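Local coordinates for lipase (PDB 6A0W), which probably hydrolyses the ester bonds of triacylglycerols, as a secreted fungal class 3 lipase of the alpha/beta-hydrolase fold, at residues Arg57-Val60 with Asp66-Gln69; Ile103-Arg108 with Pro152-Gln157. One frame throughout, in Å; residues are numbered along the deposited sequence.

Contact 1. Residues Arg57-Val60 with Asp66-Gln69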
# COMPACT_ATOMS: atom_id res chain seq x y z
N ARG A 57 11.92 6.48 -12.66
CA ARG A 57 13.28 5.99 -12.78
C ARG A 57 14.26 7.04 -12.29
O ARG A 57 15.36 6.70 -11.87
CB ARG A 57 13.65 5.62 -14.22
CG ARG A 57 12.70 4.71 -14.99
CD ARG A 57 12.72 3.26 -14.55
NE ARG A 57 14.02 2.60 -14.57
CZ ARG A 57 14.25 1.44 -13.94
NH1 ARG A 57 13.26 0.81 -13.31
NH2 ARG A 57 15.48 0.93 -13.90
N SER A 58 13.92 8.32 -12.43
CA SER A 58 14.75 9.38 -11.86
C SER A 58 14.90 9.23 -10.34
O SER A 58 15.89 9.70 -9.78
CB SER A 58 14.18 10.76 -12.16
OG SER A 58 12.85 10.88 -11.68
N VAL A 59 13.91 8.65 -9.66
CA VAL A 59 13.98 8.45 -8.21
C VAL A 59 14.72 7.16 -7.90
O VAL A 59 15.71 7.16 -7.17
CB VAL A 59 12.59 8.40 -7.57
CG1 VAL A 59 12.71 8.11 -6.08
CG2 VAL A 59 11.86 9.73 -7.77
N VAL A 60 14.24 6.05 -8.47
CA VAL A 60 14.94 4.79 -8.36
C VAL A 60 15.04 4.24 -9.75
O VAL A 60 14.00 3.97 -10.34
CB VAL A 60 14.21 3.76 -7.49
CG1 VAL A 60 15.11 2.57 -7.20
CG2 VAL A 60 13.76 4.38 -6.20
N ASP A 66 13.34 15.12 -7.97
CA ASP A 66 12.94 16.28 -8.77
C ASP A 66 11.76 15.97 -9.69
O ASP A 66 11.40 16.76 -10.53
CB ASP A 66 14.12 16.86 -9.58
CG ASP A 66 14.79 15.82 -10.47
OD1 ASP A 66 14.16 14.83 -10.85
OD2 ASP A 66 16.00 15.96 -10.74
N CYS A 67 11.11 14.84 -9.45
CA CYS A 67 10.05 14.41 -10.32
C CYS A 67 8.87 15.30 -10.04
O CYS A 67 8.86 16.04 -9.06
CB CYS A 67 9.76 12.91 -10.11
SG CYS A 67 8.73 12.44 -8.69
N LYS A 68 7.85 15.23 -10.88
CA LYS A 68 6.68 16.07 -10.71
C LYS A 68 5.96 15.83 -9.39
O LYS A 68 5.75 16.78 -8.62
CB LYS A 68 5.72 15.85 -11.88
CG LYS A 68 4.51 16.79 -11.88
CD LYS A 68 3.45 16.40 -12.91
CE LYS A 68 3.98 16.41 -14.34
NZ LYS A 68 3.01 17.04 -15.28
N GLN A 69 5.56 14.59 -9.10
CA GLN A 69 4.83 14.36 -7.84
C GLN A 69 5.76 14.52 -6.61
O GLN A 69 5.32 14.92 -5.53
CB GLN A 69 4.11 13.01 -7.81
CG GLN A 69 3.37 12.65 -9.09
CD GLN A 69 2.13 13.50 -9.33
OE1 GLN A 69 1.82 14.42 -8.57
NE2 GLN A 69 1.31 13.06 -10.28
O HOH W 1 13.19 12.52 -9.17
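Ser58 and Cys67 meet through their side chains, with Ser58 OG 4.0 Å from Cys67 CB. This is a van der Waals approach of a hydroxyl to a methylene. Both side chains lie in the same torsional well, which sets the outer atom between the backbone N and the carbonyl carbon (chi1 58° for Ser58, 81° for Cys67). Ser58 CB points toward the other segment, and this torsion puts OG beside Cys67 CB and close to a water. The hydroxyl gives that water a hydrogen bond, with Ser58 OG 3.0 Å from the water O. The same water accepts from the backbone of Asp66, whose N lies 2.9 Å from the water O. One water therefore takes two donors, one from each segment. Asp66 OD1 also lies 3.0 Å from the water O. Beside this polar bridge runs a small apolar contact. Val59 CG2 packs on the sulfur, 4.2 Å from Cys67 SG. The sulfur is not a thiol but half of a disulfide with Cys70. Val59 and Cys67 are buried, whereas Asp66 is exposed. Val59 also touches Phe93 of strand 90-97, and Cys67 touches Thr53 of helix 38-53. A backbone hydrogen bond between Ser58 and Lys64 helps close the intervening loop. Water thus bridges the loop after helix 38-53 to the start of helix 68-73, where Cys67 is the N-cap residue and a Cys-X-X-Cys disulfide crosslinks the first turn.

Contact 2. Residues Ile103-Arg108 with Pro152-Gln157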
# COMPACT_ATOMS: atom_id res chain seq x y z
N ILE A 103 9.92 10.75 8.19
CA ILE A 103 10.86 9.85 7.49
C ILE A 103 9.97 8.94 6.64
O ILE A 103 9.15 8.23 7.21
CB ILE A 103 11.73 9.04 8.46
CG1 ILE A 103 12.60 9.95 9.33
CG2 ILE A 103 12.55 8.03 7.70
CD1 ILE A 103 13.01 9.33 10.63
N TYR A 104 10.12 8.97 5.35
CA TYR A 104 9.27 8.14 4.47
C TYR A 104 10.01 6.88 4.05
O TYR A 104 11.16 6.95 3.71
CB TYR A 104 8.93 8.90 3.19
CG TYR A 104 8.09 10.14 3.34
CD1 TYR A 104 8.66 11.38 3.53
CD2 TYR A 104 6.71 10.08 3.24
CE1 TYR A 104 7.89 12.52 3.63
CE2 TYR A 104 5.93 11.20 3.35
CZ TYR A 104 6.52 12.43 3.54
OH TYR A 104 5.75 13.54 3.65
N VAL A 105 9.33 5.77 4.13
CA VAL A 105 9.83 4.47 3.63
C VAL A 105 8.85 4.12 2.51
O VAL A 105 7.71 3.91 2.82
CB VAL A 105 9.86 3.39 4.73
CG1 VAL A 105 10.41 2.10 4.18
CG2 VAL A 105 10.67 3.85 5.93
N THR A 106 9.29 4.10 1.28
CA THR A 106 8.37 3.87 0.15
C THR A 106 8.79 2.64 -0.67
O THR A 106 9.97 2.51 -0.92
CB THR A 106 8.33 5.12 -0.74
OG1 THR A 106 8.03 6.26 0.04
CG2 THR A 106 7.34 5.00 -1.87
N PHE A 107 7.84 1.83 -1.10
CA PHE A 107 8.16 0.63 -1.91
C PHE A 107 7.27 0.52 -3.14
O PHE A 107 6.20 1.09 -3.22
CB PHE A 107 7.91 -0.65 -1.12
CG PHE A 107 8.65 -0.79 0.18
CD1 PHE A 107 8.11 -0.30 1.36
CD2 PHE A 107 9.87 -1.42 0.23
CE1 PHE A 107 8.79 -0.44 2.56
CE2 PHE A 107 10.55 -1.55 1.42
CZ PHE A 107 10.00 -1.07 2.58
N ARG A 108 7.92 -0.15 -4.35
CA ARG A 108 6.98 -0.74 -5.31
C ARG A 108 7.41 -2.18 -5.59
O ARG A 108 8.59 -2.47 -5.47
CB ARG A 108 6.94 0.07 -6.61
CG ARG A 108 8.24 0.07 -7.39
CD ARG A 108 8.21 0.92 -8.65
NE ARG A 108 9.48 0.87 -9.37
CZ ARG A 108 9.78 -0.04 -10.29
NH1 ARG A 108 8.90 -0.99 -10.60
NH2 ARG A 108 10.96 -0.01 -10.90
N PRO A 152 18.38 -0.53 8.38
CA PRO A 152 19.43 0.22 9.12
C PRO A 152 19.32 1.70 8.89
O PRO A 152 19.63 2.48 9.77
CB PRO A 152 20.76 -0.27 8.52
CG PRO A 152 20.39 -1.40 7.58
CD PRO A 152 18.93 -1.69 7.66
N VAL A 153 18.92 2.07 7.68
CA VAL A 153 18.78 3.47 7.32
C VAL A 153 17.63 4.13 8.07
O VAL A 153 17.79 5.26 8.54
CB VAL A 153 18.55 3.62 5.80
CG1 VAL A 153 18.50 5.09 5.43
CG2 VAL A 153 19.68 2.92 5.05
N VAL A 154 16.52 3.43 8.30
CA VAL A 154 15.42 4.06 9.09
C VAL A 154 15.86 4.29 10.56
O VAL A 154 15.68 5.38 11.16
CB VAL A 154 14.15 3.19 9.06
CG1 VAL A 154 13.12 3.73 10.03
CG2 VAL A 154 13.58 3.14 7.66
N GLN A 155 16.57 3.28 11.10
CA GLN A 155 17.19 3.38 12.44
C GLN A 155 18.11 4.56 12.56
O GLN A 155 18.02 5.36 13.50
CB GLN A 155 17.95 2.10 12.80
CG GLN A 155 17.06 0.89 12.97
CD GLN A 155 17.60 -0.09 14.00
OE1 GLN A 155 18.38 -0.99 13.67
NE2 GLN A 155 17.10 0.03 15.23
N ASP A 156 18.88 4.78 11.51
CA ASP A 156 19.87 5.86 11.51
C ASP A 156 19.26 7.26 11.45
O ASP A 156 19.71 8.21 12.10
CB ASP A 156 20.85 5.61 10.34
CG ASP A 156 22.16 6.29 10.56
OD1 ASP A 156 22.93 5.84 11.46
OD2 ASP A 156 22.38 7.33 9.91
N GLN A 157 18.25 7.41 10.60
CA GLN A 157 17.52 8.67 10.49
C GLN A 157 16.72 9.00 11.77
O GLN A 157 16.64 10.15 12.19
CB GLN A 157 16.58 8.60 9.28
CG GLN A 157 17.35 8.65 7.96
CD GLN A 157 17.91 10.02 7.70
OE1 GLN A 157 17.16 11.01 7.66
NE2 GLN A 157 19.22 10.09 7.42
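Val105 and Val154 make the tight part of this contact, methyl against methyl. Val105 CG2 lies 3.5 Å from Val154 CG2, closer than usual for two carbons. The two side chains meet at about a right angle. In both valines CG1 is anti to the backbone N (chi1 -178° and 171°), which sets CG2 anti to the carbonyl carbon and against its partner.

The second pair is at ordinary van der Waals distance but buries more of Ile103. The end of Ile103 reaches the root of Gln157, with Ile103 CD1 3.9 Å from Gln157 CB and equally far from its backbone C. Here a terminal methyl rests on the helix surface itself. The glutamine chain bends at its second torsion (chi2 -72°), and its OE1 is engaged elsewhere, accepting a hydrogen bond from Arg96 NH1. All four touching residues are buried. The outer side of the helix is different, for Asp156 is exposed and Gln155 CB points away from the strand. Gln155 NE2 is hydrogen-bonded to Glu189 OE1.

The contact packs helix 137-160 against strand 102-108 of the central sheet, in the layered manner of an alpha/beta-hydrolase. Only carbon atoms touch across it, so shape and burial rather than polar pairing probably hold the strand and helix together here.

Overall arrangement
From the N terminus, the chain leaves helix 38-53 and enters contact 1, which closes a loop of five intervening residues before helix 68-73. Strands 78-85 and 90-97 follow. Contact 2 then opens on strand 102-108 and closes 44 residues later on helix 137-160. The two contacts are in series, and they neither nest nor cross. Their centres lie about 17 Å apart. Contact 1 is local and joins the loop after helix 38-53 to the start of helix 68-73. Contact 2 is long-range and joins sheet to helix. They touch where Arg57 NH1 lies 3.4 Å from Arg108 NH2, two like charges close together.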